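Local coordinates for protein aminoacyl-histidine dipeptidase (Vibrio alginolyticus, PDB 3MRU) that is an M20C metallopeptidase that binds zinc and probably hydrolyses dipeptides such as aminoacyl-histidine substrates, at residues Val251-Pro263 against Thr348-Asn360. Numbering follows the deposited sequence.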
ATOM      1  N   VAL A 251      29.702 -17.868  -5.761  1.00 73.31           N
ATOM      2  CA  VAL A 251      28.992 -18.366  -6.939  1.00 73.38           C
ATOM      3  C   VAL A 251      27.541 -17.883  -7.095  1.00 73.33           C
ATOM      4  O   VAL A 251      27.127 -17.442  -8.160  1.00 73.08           O
ATOM      5  CB  VAL A 251      29.129 -19.951  -7.103  1.00 73.71           C
ATOM      6  CG1 VAL A 251      29.477 -20.647  -5.794  1.00 73.70           C
ATOM      7  CG2 VAL A 251      27.894 -20.577  -7.745  1.00 72.93           C
ATOM      8  N   GLU A 252      26.801 -17.929  -5.996  1.00 94.93           N
ATOM      9  CA  GLU A 252      25.361 -17.740  -6.012  1.00 95.23           C
ATOM     10  C   GLU A 252      24.900 -16.857  -4.823  1.00 94.66           C
ATOM     11  O   GLU A 252      25.423 -16.979  -3.714  1.00 94.67           O
ATOM     12  CB  GLU A 252      24.671 -19.117  -5.981  1.00110.37           C
ATOM     13  CG  GLU A 252      23.153 -19.117  -5.967  1.00111.89           C
ATOM     14  CD  GLU A 252      22.556 -18.895  -7.333  1.00114.66           C
ATOM     15  OE1 GLU A 252      21.479 -19.480  -7.606  1.00116.33           O
ATOM     16  OE2 GLU A 252      23.162 -18.140  -8.131  1.00116.34           O
ATOM     17  N   PHE A 253      23.922 -15.986  -5.074  1.00 75.91           N
ATOM     18  CA  PHE A 253      23.317 -15.120  -4.061  1.00 75.02           C
ATOM     19  C   PHE A 253      21.828 -14.939  -4.428  1.00 75.24           C
ATOM     20  O   PHE A 253      21.485 -14.249  -5.393  1.00 75.40           O
ATOM     21  CB  PHE A 253      24.047 -13.755  -4.015  1.00 66.90           C
ATOM     22  CG  PHE A 253      23.921 -12.998  -2.689  1.00 64.90           C
ATOM     23  CD1 PHE A 253      25.007 -12.279  -2.193  1.00 63.42           C
ATOM     24  CD2 PHE A 253      22.732 -12.990  -1.955  1.00 62.48           C
ATOM     25  CE1 PHE A 253      24.913 -11.575  -0.992  1.00 61.91           C
ATOM     26  CE2 PHE A 253      22.638 -12.295  -0.755  1.00 61.12           C
ATOM     27  CZ  PHE A 253      23.731 -11.589  -0.276  1.00 62.02           C
ATOM     28  N   ARG A 254      20.950 -15.560  -3.659  1.00 71.14           N
ATOM     29  CA  ARG A 254      19.533 -15.482  -3.920  1.00 71.37           C
ATOM     30  C   ARG A 254      18.848 -15.155  -2.609  1.00 70.83           C
ATOM     31  O   ARG A 254      19.054 -15.852  -1.607  1.00 71.32           O
ATOM     32  CB  ARG A 254      19.040 -16.833  -4.454  1.00 97.35           C
ATOM     33  CG  ARG A 254      17.547 -16.928  -4.840  1.00100.27           C
ATOM     34  CD  ARG A 254      17.255 -16.256  -6.184  1.00106.72           C
ATOM     35  NE  ARG A 254      18.492 -16.041  -6.960  1.00111.07           N
ATOM     36  CZ  ARG A 254      19.047 -16.934  -7.787  1.00113.10           C
ATOM     37  NH1 ARG A 254      20.174 -16.623  -8.419  1.00113.18           N
ATOM     38  NH2 ARG A 254      18.488 -18.133  -7.986  1.00114.13           N
ATOM     39  N   GLY A 255      18.025 -14.115  -2.596  1.00 59.04           N
ATOM     40  CA  GLY A 255      17.327 -13.774  -1.373  1.00 58.19           C
ATOM     41  C   GLY A 255      16.009 -13.116  -1.619  1.00 57.83           C
ATOM     42  O   GLY A 255      15.813 -12.485  -2.653  1.00 58.03           O
ATOM     43  N   GLY A 256      15.106 -13.277  -0.661  1.00 80.37           N
ATOM     44  CA  GLY A 256      13.807 -12.627  -0.686  1.00 80.45           C
ATOM     45  C   GLY A 256      12.924 -13.040  -1.836  1.00 80.61           C
ATOM     46  O   GLY A 256      13.361 -13.762  -2.721  1.00 80.86           O
ATOM     47  N   SER A 257      11.680 -12.556  -1.818  1.00 67.83           N
ATOM     48  CA  SER A 257      10.640 -12.944  -2.776  1.00 68.05           C
ATOM     49  C   SER A 257      10.083 -11.857  -3.696  1.00 68.12           C
ATOM     50  O   SER A 257       9.679 -12.151  -4.802  1.00 68.30           O
ATOM     51  CB  SER A 257       9.489 -13.514  -1.953  1.00 82.34           C
ATOM     52  OG  SER A 257       8.635 -12.478  -1.493  1.00 83.47           O
ATOM     53  N   LEU A 258      10.017 -10.619  -3.221  1.00 78.36           N
ATOM     54  CA  LEU A 258       9.577  -9.479  -4.028  1.00 78.89           C
ATOM     55  C   LEU A 258       9.832  -8.215  -3.210  1.00 78.76           C
ATOM     56  O   LEU A 258       9.877  -8.283  -1.983  1.00 78.78           O
ATOM     57  CB  LEU A 258       8.138  -9.680  -4.531  1.00 98.30           C
ATOM     58  CG  LEU A 258       7.035 -10.160  -3.574  1.00 98.98           C
ATOM     59  CD1 LEU A 258       5.786  -9.284  -3.737  1.00100.01           C
ATOM     60  CD2 LEU A 258       6.715 -11.632  -3.788  1.00 98.22           C
ATOM     61  N   ARG A 259      10.044  -7.078  -3.863  1.00 87.86           N
ATOM     62  CA  ARG A 259      10.366  -5.827  -3.156  1.00 87.86           C
ATOM     63  C   ARG A 259       9.338  -5.509  -2.057  1.00 87.33           C
ATOM     64  O   ARG A 259       9.666  -4.905  -1.037  1.00 87.22           O
ATOM     65  CB  ARG A 259      10.419  -4.675  -4.164  1.00100.18           C
ATOM     66  CG  ARG A 259      10.720  -5.109  -5.589  1.00102.75           C
ATOM     67  CD  ARG A 259      10.318  -4.039  -6.590  1.00106.44           C
ATOM     68  NE  ARG A 259      11.433  -3.641  -7.444  1.00110.64           N
ATOM     69  CZ  ARG A 259      11.523  -3.934  -8.736  1.00112.43           C
ATOM     70  NH1 ARG A 259      10.563  -4.631  -9.331  1.00112.06           N
ATOM     71  NH2 ARG A 259      12.574  -3.532  -9.437  1.00112.95           N
ATOM     72  N   ASN A 260       8.098  -5.919  -2.292  1.00 79.01           N
ATOM     73  CA  ASN A 260       6.967  -5.681  -1.425  1.00 78.00           C
ATOM     74  C   ASN A 260       7.118  -6.171  -0.011  1.00 76.82           C
ATOM     75  O   ASN A 260       6.409  -5.708   0.870  1.00 76.68           O
ATOM     76  CB  ASN A 260       5.763  -6.397  -2.046  1.00 95.69           C
ATOM     77  CG  ASN A 260       4.481  -5.650  -1.839  1.00 97.05           C
ATOM     78  OD1 ASN A 260       3.408  -6.255  -1.750  1.00 97.96           O
ATOM     79  ND2 ASN A 260       4.570  -4.324  -1.758  1.00 98.75           N
ATOM     80  N   ALA A 261       8.019  -7.129   0.193  1.00 57.24           N
ATOM     81  CA  ALA A 261       8.124  -7.860   1.459  1.00 56.23           C
ATOM     82  C   ALA A 261       9.538  -7.984   1.980  1.00 55.48           C
ATOM     83  O   ALA A 261      10.455  -8.391   1.255  1.00 55.06           O
ATOM     84  CB  ALA A 261       7.537  -9.256   1.310  1.00178.12           C
ATOM     85  N   ILE A 262       9.688  -7.677   3.262  1.00 62.29           N
ATOM     86  CA  ILE A 262      10.965  -7.801   3.972  1.00 61.67           C
ATOM     87  C   ILE A 262      11.494  -9.232   3.839  1.00 61.72           C
ATOM     88  O   ILE A 262      10.822 -10.169   4.278  1.00 62.04           O
ATOM     89  CB  ILE A 262      10.792  -7.464   5.460  1.00 51.43           C
ATOM     90  CG1 ILE A 262      10.004  -6.169   5.633  1.00 49.89           C
ATOM     91  CG2 ILE A 262      12.125  -7.316   6.092  1.00 52.15           C
ATOM     92  CD1 ILE A 262       9.419  -5.949   7.029  1.00 76.60           C
ATOM     93  N   PRO A 263      12.694  -9.410   3.245  1.00 70.23           N
ATOM     94  CA  PRO A 263      13.075 -10.755   2.824  1.00 70.28           C
ATOM     95  C   PRO A 263      13.397 -11.605   4.036  1.00 70.57           C
ATOM     96  O   PRO A 263      14.170 -11.188   4.892  1.00 70.85           O
ATOM     97  CB  PRO A 263      14.317 -10.520   1.966  1.00 65.55           C
ATOM     98  CG  PRO A 263      14.899  -9.282   2.482  1.00 65.59           C
ATOM     99  CD  PRO A 263      13.762  -8.431   2.978  1.00 65.89           C
ATOM    100  N   THR A 348      10.617   8.154   5.948  1.00 66.57           N
ATOM    101  CA  THR A 348      11.249   7.577   4.760  1.00 65.29           C
ATOM    102  C   THR A 348      11.841   6.206   5.068  1.00 64.52           C
ATOM    103  O   THR A 348      12.295   5.969   6.185  1.00 64.54           O
ATOM    104  CB  THR A 348      12.361   8.492   4.150  1.00 55.16           C
ATOM    105  OG1 THR A 348      11.916   9.847   4.042  1.00 54.00           O
ATOM    106  CG2 THR A 348      12.720   8.015   2.765  1.00 55.18           C
ATOM    107  N   SER A 349      11.827   5.306   4.087  1.00 54.88           N
ATOM    108  CA  SER A 349      12.411   3.995   4.275  1.00 54.49           C
ATOM    109  C   SER A 349      12.650   3.315   2.951  1.00 54.40           C
ATOM    110  O   SER A 349      12.156   3.763   1.915  1.00 54.55           O
ATOM    111  CB  SER A 349      11.496   3.112   5.094  1.00 57.86           C
ATOM    112  OG  SER A 349      10.381   2.739   4.308  1.00 58.47           O
ATOM    113  N   LEU A 350      13.414   2.231   3.003  1.00 52.54           N
ATOM    114  CA  LEU A 350      13.634   1.393   1.852  1.00 52.83           C
ATOM    115  C   LEU A 350      13.934  -0.047   2.265  1.00 53.51           C
ATOM    116  O   LEU A 350      14.410  -0.320   3.368  1.00 53.23           O
ATOM    117  CB  LEU A 350      14.748   1.952   0.963  1.00 55.68           C
ATOM    118  CG  LEU A 350      16.207   1.550   1.125  1.00 54.63           C
ATOM    119  CD1 LEU A 350      16.899   1.729  -0.193  1.00 53.72           C
ATOM    120  CD2 LEU A 350      16.811   2.428   2.164  1.00 55.29           C
ATOM    121  N   ASN A 351      13.643  -0.966   1.361  1.00 55.97           N
ATOM    122  CA  ASN A 351      13.785  -2.360   1.646  1.00 57.02           C
ATOM    123  C   ASN A 351      14.546  -2.967   0.494  1.00 57.34           C
ATOM    124  O   ASN A 351      14.056  -2.940  -0.620  1.00 57.88           O
ATOM    125  CB  ASN A 351      12.396  -2.987   1.771  1.00 65.04           C
ATOM    126  CG  ASN A 351      12.422  -4.515   1.899  1.00 67.30           C
ATOM    127  OD1 ASN A 351      11.385  -5.158   1.797  1.00 69.00           O
ATOM    128  ND2 ASN A 351      13.599  -5.097   2.124  1.00 70.88           N
ATOM    129  N   VAL A 352      15.756  -3.462   0.751  1.00 58.04           N
ATOM    130  CA  VAL A 352      16.461  -4.289  -0.217  1.00 58.08           C
ATOM    131  C   VAL A 352      15.832  -5.678  -0.115  1.00 58.69           C
ATOM    132  O   VAL A 352      16.263  -6.533   0.690  1.00 58.63           O
ATOM    133  CB  VAL A 352      17.985  -4.337   0.048  1.00 52.77           C
ATOM    134  CG1 VAL A 352      18.627  -5.468  -0.741  1.00 51.09           C
ATOM    135  CG2 VAL A 352      18.618  -2.997  -0.303  1.00 51.99           C
ATOM    136  N   GLY A 353      14.803  -5.875  -0.941  1.00 60.62           N
ATOM    137  CA  GLY A 353      13.908  -7.027  -0.855  1.00 61.19           C
ATOM    138  C   GLY A 353      14.252  -8.277  -1.666  1.00 61.56           C
ATOM    139  O   GLY A 353      13.924  -9.385  -1.240  1.00 61.70           O
ATOM    140  N   VAL A 354      14.886  -8.114  -2.831  1.00 63.82           N
ATOM    141  CA  VAL A 354      15.141  -9.257  -3.732  1.00 63.87           C
ATOM    142  C   VAL A 354      16.549  -9.228  -4.340  1.00 64.93           C
ATOM    143  O   VAL A 354      16.978  -8.221  -4.917  1.00 64.84           O
ATOM    144  CB  VAL A 354      14.101  -9.356  -4.904  1.00 39.62           C
ATOM    145  CG1 VAL A 354      14.185 -10.700  -5.561  1.00 38.12           C
ATOM    146  CG2 VAL A 354      12.701  -9.133  -4.423  1.00 37.97           C
ATOM    147  N   ILE A 355      17.264 -10.335  -4.218  1.00 55.72           N
ATOM    148  CA  ILE A 355      18.524 -10.456  -4.926  1.00 57.01           C
ATOM    149  C   ILE A 355      18.539 -11.767  -5.676  1.00 58.36           C
ATOM    150  O   ILE A 355      18.170 -12.805  -5.126  1.00 58.18           O
ATOM    151  CB  ILE A 355      19.737 -10.321  -3.988  1.00 60.90           C
ATOM    152  CG1 ILE A 355      19.703  -8.947  -3.316  1.00 59.90           C
ATOM    153  CG2 ILE A 355      21.050 -10.556  -4.764  1.00 60.30           C
ATOM    154  CD1 ILE A 355      20.654  -8.787  -2.134  1.00 65.20           C
ATOM    155  N   THR A 356      18.936 -11.687  -6.948  1.00 87.05           N
ATOM    156  CA  THR A 356      18.989 -12.837  -7.864  1.00 89.04           C
ATOM    157  C   THR A 356      20.224 -12.737  -8.786  1.00 90.53           C
ATOM    158  O   THR A 356      20.410 -11.755  -9.532  1.00 90.65           O
ATOM    159  CB  THR A 356      17.732 -12.943  -8.762  1.00 69.03           C
ATOM    160  OG1 THR A 356      17.733 -11.851  -9.697  1.00 70.19           O
ATOM    161  CG2 THR A 356      16.431 -12.922  -7.946  1.00 68.22           C
ATOM    162  N   THR A 357      21.054 -13.773  -8.710  1.00 78.97           N
ATOM    163  CA  THR A 357      22.252 -13.927  -9.508  1.00 80.29           C
ATOM    164  C   THR A 357      21.862 -14.760 -10.703  1.00 81.80           C
ATOM    165  O   THR A 357      20.906 -15.520 -10.627  1.00 82.47           O
ATOM    166  CB  THR A 357      23.306 -14.695  -8.691  1.00 67.94           C
ATOM    167  OG1 THR A 357      23.673 -13.904  -7.553  1.00 67.69           O
ATOM    168  CG2 THR A 357      24.550 -15.023  -9.519  1.00 67.01           C
ATOM    169  N   GLU A 358      22.578 -14.611 -11.808  1.00100.28           N
ATOM    170  CA  GLU A 358      22.476 -15.547 -12.930  1.00102.00           C
ATOM    171  C   GLU A 358      23.863 -15.541 -13.557  1.00102.43           C
ATOM    172  O   GLU A 358      24.766 -14.926 -12.981  1.00102.76           O
ATOM    173  CB  GLU A 358      21.412 -15.086 -13.933  1.00 95.48           C
ATOM    174  CG  GLU A 358      21.519 -13.593 -14.261  1.00 98.50           C
ATOM    175  CD  GLU A 358      20.923 -13.255 -15.621  1.00102.51           C
ATOM    176  OE1 GLU A 358      19.908 -12.500 -15.656  1.00103.84           O
ATOM    177  OE2 GLU A 358      21.476 -13.734 -16.650  1.00104.17           O
ATOM    178  N   GLU A 359      24.073 -16.213 -14.695  1.00103.49           N
ATOM    179  CA  GLU A 359      25.383 -16.073 -15.345  1.00104.11           C
ATOM    180  C   GLU A 359      25.510 -14.689 -15.975  1.00103.74           C
ATOM    181  O   GLU A 359      24.700 -14.312 -16.839  1.00104.11           O
ATOM    182  CB  GLU A 359      25.719 -17.195 -16.345  1.00104.85           C
ATOM    183  CG  GLU A 359      27.271 -17.316 -16.545  1.00106.43           C
ATOM    184  CD  GLU A 359      27.741 -17.941 -17.890  1.00106.83           C
ATOM    185  OE1 GLU A 359      27.156 -18.968 -18.341  1.00109.39           O
ATOM    186  OE2 GLU A 359      28.715 -17.405 -18.490  1.00107.15           O
ATOM    187  N   ASN A 360      26.501 -13.929 -15.503  1.00 97.77           N
ATOM    188  CA  ASN A 360      26.822 -12.578 -16.036  1.00 97.05           C
ATOM    189  C   ASN A 360      26.017 -11.387 -15.511  1.00 95.94           C
ATOM    190  O   ASN A 360      26.275 -10.252 -15.914  1.00 96.37           O
ATOM    191  CB  ASN A 360      26.817 -12.561 -17.570  1.00118.41           C
ATOM    192  CG  ASN A 360      27.830 -13.525 -18.161  1.00119.46           C
ATOM    193  OD1 ASN A 360      29.047 -13.320 -18.036  1.00119.74           O
ATOM    194  ND2 ASN A 360      27.334 -14.592 -18.800  1.00119.68           N
TER
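Gly255 and Ile355 form an antiparallel hydrogen-bonded pair where strands 251-255 and 348-358 run antiparallel, their N-to-C directions 153° apart. Gly255 N reaches Ile355 O at 2.9 Å, and Ile355 N returns to Gly255 O at 3.0 Å. The strands are neighbours in a large mixed beta-sheet, in a part of this M20 peptidase well away from the zinc site. Toward Thr357 the pairing frays: the backbone bond from Thr357 N to Phe253 O is weak, at 3.4 Å, but the hydroxyl of this beta-branched residue, a type well suited to a strand, reinforces it, OG1 giving its proton to the same Phe253 O at 3.1 Å. With chi1 at -64°, that hydroxyl lies beside its own backbone N, which brings both donors to one carbonyl. On the apolar face the Phe253 ring meets the branched, apolar Ile355 obliquely, CD2 to CG2 at 4.1 Å, and helix 231-242 packs against both residues. On the other face Arg254, bent at both chi2 and chi3, crosses Thr356, while NH1 makes a salt bridge with Glu252 OE1. Gly256, at a phi of +63°, takes a conformation glycine adopts easily; the segment then doubles back through a type I turn, Leu258 to Ala261, still beside Gly353 and Val354. The Pro263 ring sets CB and CG against the carbonyl oxygens of Gly353 and Val352, and its CD meets Asn351 ND2 at 3.4 Å.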